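Side-chain contacts in Cg3027-pa (Drosophila melanogaster, PDB 2VHH), which probably hydrolyses N-carbamoyl-beta-alanine to beta-alanine, ammonium and carbon dioxide at the end of pyrimidine breakdown: residues C[45-50]-C[104-109]; C[288-293]-C[334-339]. All blocks are in the same frame, centred on the assembly; numbering follows the deposited sequence.

Contact 1. Residues C[45-50]-C[104-109]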
loop_
_atom_site.group_PDB
_atom_site.type_symbol
_atom_site.label_atom_id
_atom_site.label_comp_id
_atom_site.label_asym_id
_atom_site.label_seq_id
_atom_site.Cartn_x
_atom_site.Cartn_y
_atom_site.Cartn_z
ATOM N N LYS C 45 30.086 54.056 -3.085
ATOM C CA LYS C 45 30.396 54.368 -4.484
ATOM C C LYS C 45 31.873 54.733 -4.714
ATOM O O LYS C 45 32.437 54.455 -5.785
ATOM C CB LYS C 45 29.509 55.508 -4.973
ATOM C CG LYS C 45 28.334 55.054 -5.798
ATOM C CD LYS C 45 27.392 56.197 -6.104
ATOM C CE LYS C 45 26.389 56.380 -4.990
ATOM N NZ LYS C 45 25.451 57.497 -5.266
ATOM N N ASP C 46 32.488 55.356 -3.707
ATOM C CA ASP C 46 33.905 55.715 -3.763
ATOM C C ASP C 46 34.830 54.499 -3.712
ATOM O O ASP C 46 35.718 54.366 -4.560
ATOM C CB ASP C 46 34.278 56.715 -2.659
ATOM C CG ASP C 46 33.998 58.164 -3.052
ATOM O OD1 ASP C 46 33.810 58.449 -4.257
ATOM O OD2 ASP C 46 33.973 59.024 -2.146
ATOM N N ILE C 47 34.621 53.619 -2.731
ATOM C CA ILE C 47 35.417 52.396 -2.622
ATOM C C ILE C 47 35.307 51.569 -3.905
ATOM O O ILE C 47 36.274 50.943 -4.324
ATOM C CB ILE C 47 35.027 51.544 -1.393
ATOM C CG1 ILE C 47 35.145 52.367 -0.107
ATOM C CG2 ILE C 47 35.921 50.315 -1.291
ATOM C CD1 ILE C 47 34.261 51.884 1.029
ATOM N N ALA C 48 34.138 51.601 -4.535
ATOM C CA ALA C 48 33.886 50.869 -5.774
ATOM C C ALA C 48 34.652 51.456 -6.942
ATOM O O ALA C 48 35.269 50.734 -7.727
ATOM C CB ALA C 48 32.397 50.853 -6.081
ATOM N N GLU C 49 34.600 52.775 -7.058
ATOM C CA GLU C 49 35.222 53.447 -8.185
ATOM C C GLU C 49 36.753 53.392 -8.115
ATOM O O GLU C 49 37.405 53.071 -9.109
ATOM C CB GLU C 49 34.700 54.873 -8.329
ATOM C CG GLU C 49 34.807 55.399 -9.753
ATOM C CD GLU C 49 34.141 56.762 -9.938
ATOM O OE1 GLU C 49 34.434 57.703 -9.148
ATOM O OE2 GLU C 49 33.323 56.891 -10.885
ATOM N N GLN C 50 37.314 53.671 -6.940
ATOM C CA GLN C 50 38.745 53.566 -6.750
ATOM C C GLN C 50 39.266 52.151 -7.039
ATOM O O GLN C 50 40.301 52.002 -7.690
ATOM C CB GLN C 50 39.133 54.060 -5.361
ATOM C CG GLN C 50 39.232 55.574 -5.285
ATOM C CD GLN C 50 39.465 56.049 -3.879
ATOM O OE1 GLN C 50 38.628 55.832 -2.998
ATOM N NE2 GLN C 50 40.611 56.695 -3.648
ATOM N N MET C 104 35.529 44.837 -1.209
ATOM C CA MET C 104 34.169 44.717 -1.728
ATOM C C MET C 104 33.170 44.491 -0.597
ATOM O O MET C 104 32.076 45.038 -0.620
ATOM C CB MET C 104 34.068 43.608 -2.771
ATOM C CG MET C 104 34.864 43.866 -4.031
ATOM S SD MET C 104 34.458 42.659 -5.295
ATOM C CE MET C 104 35.744 42.974 -6.512
ATOM N N ILE C 105 33.559 43.687 0.387
ATOM C CA ILE C 105 32.760 43.462 1.582
ATOM C C ILE C 105 32.656 44.763 2.372
ATOM O O ILE C 105 31.604 45.076 2.927
ATOM C CB ILE C 105 33.379 42.340 2.448
ATOM C CG1 ILE C 105 33.219 40.986 1.758
ATOM C CG2 ILE C 105 32.762 42.303 3.837
ATOM C CD1 ILE C 105 34.172 39.954 2.264
ATOM N N LYS C 106 33.744 45.526 2.404
ATOM C CA LYS C 106 33.764 46.824 3.074
ATOM C C LYS C 106 32.734 47.758 2.443
ATOM O O LYS C 106 31.983 48.437 3.152
ATOM C CB LYS C 106 35.165 47.437 2.993
ATOM C CG LYS C 106 35.365 48.736 3.771
ATOM C CD LYS C 106 36.777 49.302 3.559
ATOM C CE LYS C 106 36.954 50.624 4.310
ATOM N NZ LYS C 106 37.920 51.575 3.653
ATOM N N ALA C 107 32.691 47.770 1.111
ATOM C CA ALA C 107 31.734 48.585 0.368
ATOM C C ALA C 107 30.300 48.147 0.646
ATOM O O ALA C 107 29.416 48.980 0.818
ATOM C CB ALA C 107 32.037 48.547 -1.113
ATOM N N ALA C 108 30.086 46.835 0.710
ATOM C CA ALA C 108 28.777 46.260 1.013
ATOM C C ALA C 108 28.290 46.702 2.392
ATOM O O ALA C 108 27.120 47.048 2.558
ATOM C CB ALA C 108 28.849 44.745 0.926
ATOM N N ALA C 109 29.201 46.700 3.365
ATOM C CA ALA C 109 28.924 47.177 4.720
ATOM C C ALA C 109 28.478 48.636 4.734
ATOM O O ALA C 109 27.478 48.982 5.363
ATOM C CB ALA C 109 30.146 46.991 5.608
#

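Contact 2. Residues C[288-293]-C[334-339]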
loop_
_atom_site.group_PDB
_atom_site.type_symbol
_atom_site.label_atom_id
_atom_site.label_comp_id
_atom_site.label_asym_id
_atom_site.label_seq_id
_atom_site.Cartn_x
_atom_site.Cartn_y
_atom_site.Cartn_z
ATOM N N ASN C 288 27.430 34.702 -10.450
ATOM C CA ASN C 288 28.405 34.015 -11.274
ATOM C C ASN C 288 29.765 34.698 -11.289
ATOM O O ASN C 288 29.863 35.921 -11.245
ATOM C CB ASN C 288 27.897 33.829 -12.703
ATOM C CG ASN C 288 28.759 32.865 -13.512
ATOM O OD1 ASN C 288 29.415 31.984 -12.952
ATOM N ND2 ASN C 288 28.769 33.032 -14.827
ATOM N N ARG C 289 30.806 33.876 -11.350
ATOM C CA ARG C 289 32.193 34.299 -11.532
ATOM C C ARG C 289 32.348 35.151 -12.793
ATOM O O ARG C 289 31.479 35.149 -13.668
ATOM C CB ARG C 289 33.049 33.031 -11.612
ATOM C CG ARG C 289 34.537 33.183 -11.722
ATOM C CD ARG C 289 35.155 31.804 -11.758
ATOM N NE ARG C 289 35.112 31.168 -10.443
ATOM C CZ ARG C 289 36.169 30.989 -9.653
ATOM N NH1 ARG C 289 37.373 31.389 -10.044
ATOM N NH2 ARG C 289 36.019 30.398 -8.476
ATOM N N VAL C 290 33.456 35.878 -12.886
ATOM C CA VAL C 290 33.695 36.730 -14.038
ATOM C C VAL C 290 35.134 36.584 -14.531
ATOM O O VAL C 290 36.021 36.200 -13.771
ATOM C CB VAL C 290 33.306 38.189 -13.705
ATOM C CG1 VAL C 290 34.517 39.104 -13.538
ATOM C CG2 VAL C 290 32.361 38.713 -14.747
ATOM N N GLY C 291 35.357 36.854 -15.815
ATOM C CA GLY C 291 36.703 36.853 -16.382
ATOM C C GLY C 291 37.106 35.514 -16.950
ATOM O O GLY C 291 36.400 34.526 -16.792
ATOM N N THR C 292 38.245 35.484 -17.629
ATOM C CA THR C 292 38.767 34.239 -18.176
ATOM C C THR C 292 40.058 33.835 -17.449
ATOM O O THR C 292 40.812 34.689 -16.994
ATOM C CB THR C 292 38.926 34.299 -19.727
ATOM O OG1 THR C 292 39.719 33.192 -20.176
ATOM C CG2 THR C 292 39.571 35.615 -20.184
ATOM N N GLU C 293 40.283 32.530 -17.315
ATOM C CA GLU C 293 41.386 32.005 -16.513
ATOM C C GLU C 293 42.224 31.020 -17.314
ATOM O O GLU C 293 41.691 30.065 -17.867
ATOM C CB GLU C 293 40.846 31.293 -15.274
ATOM C CG GLU C 293 39.822 32.104 -14.484
ATOM C CD GLU C 293 39.162 31.325 -13.355
ATOM O OE1 GLU C 293 39.501 30.132 -13.143
ATOM O OE2 GLU C 293 38.295 31.927 -12.677
ATOM N N ASP C 334 31.725 41.016 -17.655
ATOM C CA ASP C 334 33.176 40.882 -17.599
ATOM C C ASP C 334 33.871 41.690 -16.513
ATOM O O ASP C 334 35.045 41.471 -16.247
ATOM C CB ASP C 334 33.817 41.129 -18.969
ATOM C CG ASP C 334 33.409 42.449 -19.578
ATOM O OD1 ASP C 334 33.835 42.708 -20.731
ATOM O OD2 ASP C 334 32.667 43.221 -18.917
ATOM N N LYS C 335 33.139 42.579 -15.865
ATOM C CA LYS C 335 33.702 43.444 -14.847
ATOM C C LYS C 335 33.279 42.936 -13.461
ATOM O O LYS C 335 32.168 42.438 -13.300
ATOM C CB LYS C 335 33.216 44.875 -15.128
ATOM C CG LYS C 335 33.759 46.023 -14.293
ATOM C CD LYS C 335 33.356 47.345 -14.977
ATOM C CE LYS C 335 33.354 48.558 -14.041
ATOM N NZ LYS C 335 34.719 48.983 -13.594
ATOM N N ASP C 336 34.175 43.039 -12.479
ATOM C CA ASP C 336 33.859 42.742 -11.083
ATOM C C ASP C 336 32.715 43.638 -10.617
ATOM O O ASP C 336 32.623 44.795 -11.023
ATOM C CB ASP C 336 35.071 43.011 -10.188
ATOM C CG ASP C 336 36.217 42.026 -10.403
ATOM O OD1 ASP C 336 36.154 41.171 -11.317
ATOM O OD2 ASP C 336 37.200 42.115 -9.633
ATOM N N GLY C 337 31.852 43.121 -9.754
ATOM C CA GLY C 337 30.740 43.915 -9.254
ATOM C C GLY C 337 30.182 43.511 -7.907
ATOM O O GLY C 337 30.365 42.383 -7.446
ATOM N N LEU C 338 29.506 44.459 -7.274
ATOM C CA LEU C 338 28.773 44.234 -6.039
ATOM C C LEU C 338 27.334 44.629 -6.304
ATOM O O LEU C 338 27.068 45.739 -6.758
ATOM C CB LEU C 338 29.359 45.090 -4.907
ATOM C CG LEU C 338 28.552 45.353 -3.638
ATOM C CD1 LEU C 338 28.355 44.090 -2.824
ATOM C CD2 LEU C 338 29.243 46.406 -2.801
ATOM N N LEU C 339 26.404 43.719 -6.035
ATOM C CA LEU C 339 24.992 43.993 -6.250
ATOM C C LEU C 339 24.289 44.114 -4.908
ATOM O O LEU C 339 24.144 43.131 -4.191
ATOM C CB LEU C 339 24.361 42.889 -7.111
ATOM C CG LEU C 339 22.861 42.944 -7.452
ATOM C CD1 LEU C 339 22.493 44.149 -8.319
ATOM C CD2 LEU C 339 22.435 41.650 -8.130
#

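Contact 1. Residues C[45-50]-C[104-109]
Polar bonding plays no part between Ile47 and its partners Lys106 and Ala107, whose contact is wholly aliphatic. The CB atoms of Ile47 and Ala107 lie 4.2 Å apart, and the two branches of the isoleucine divide the surface in front of them. Its CG2 lies beside the alanine methyl, 4.3 Å from Ala107 CB. The longer branch, with CD1 roughly anti to CA (chi2 155°), reaches past that methyl to the backbone, where CD1 stops 4.2 Å from Ala107 CA. There it also meets the stem of Lys106, at 4.3 Å from its CG. The lysine chain is extended and runs outward alongside the isoleucine tip, so its methylenes flank CD1 on the exposed margin. Ile47 touches Thr103 and Glu110 as well, and is thus a knob over a hole of four residues on helix 90-110. That helix belongs to the beta-alpha-beta crossover between parallel strands 72-79 and 115-118 of the carbon-nitrogen hydrolase fold; Met104 and Ile105 rest on Ile78 of the first strand. Helix 42-50 packs beside it, with Ala48 against Phe53 and Ile55, just ahead of strand 54-59.

Contact 2. Residues C[288-293]-C[334-339]
Val290 meets Asp334 and Asp336 through its two methyl groups, and all the packing between 288-293 and 334-339 gathers on this one side chain. CG1 touches two oxygens that lie about at right angles from it, Asp336 OD1 at 3.4 Å and Asp334 O at 3.6 Å. CG2 rests instead on the backbone of the same loop, 3.7 Å from Asp334 CA. These are van der Waals contacts of an apolar group with a largely polar chain.

The polar bonds are made to other parts of the fold. Asp336 has CG beside its backbone N and anti to its carbonyl carbon (chi1 -69°), which brings the carboxylate back toward the valine although CB points away. OD2 forms a salt bridge with Lys100, while OD1 is hydrogen-bonded to Ser81 OG. Ser81 thus holds the oxygen that Val290 touches, and together the two partners fix the carboxylate; the lysine would be expected to keep the acid ionised.

On the far side of Val290, a salt bridge spans the corner at Gly291. Arg289 NH1 meets the syn side of Glu293 OE2 at 2.8 Å with an N-H...O angle of 151°. The guanidinium also donates to Met124 O and Glu120 O.

Strand 283-295 belongs to the five-stranded sheet and strand 337-344 to the seven-stranded one, so Val290 packs the first sheet's strand against the loop that enters the second. Close by, strand 72-79 ends, the Val290 backbone is hydrogen-bonded to that of Asn80, Lys335 O accepts from Gln79 NE2, and Asp336 touches Met104 of helix 90-110.

How the contacts relate
Contact 1 lies toward the periphery, about 20 Å from the centre of the chain, and joins two helices by aliphatic packing. Contact 2 is deeper, about 13 Å from that centre, and brings a strand of one sheet up to the loop that enters the other. Each is only partly buried. Their centres are 15 Å apart, and helix 90-110 joins them: Leu338 CD2 packs 3.9 Å from Ala107 CB, so the same helix takes Ile47 of contact 1 and Leu338 of the 334-339 segment. The chemistry differs with place: aliphatic groups alone meet in contact 1, whereas in contact 2 a valine faces oxygens, some of them bonded to other parts of the fold.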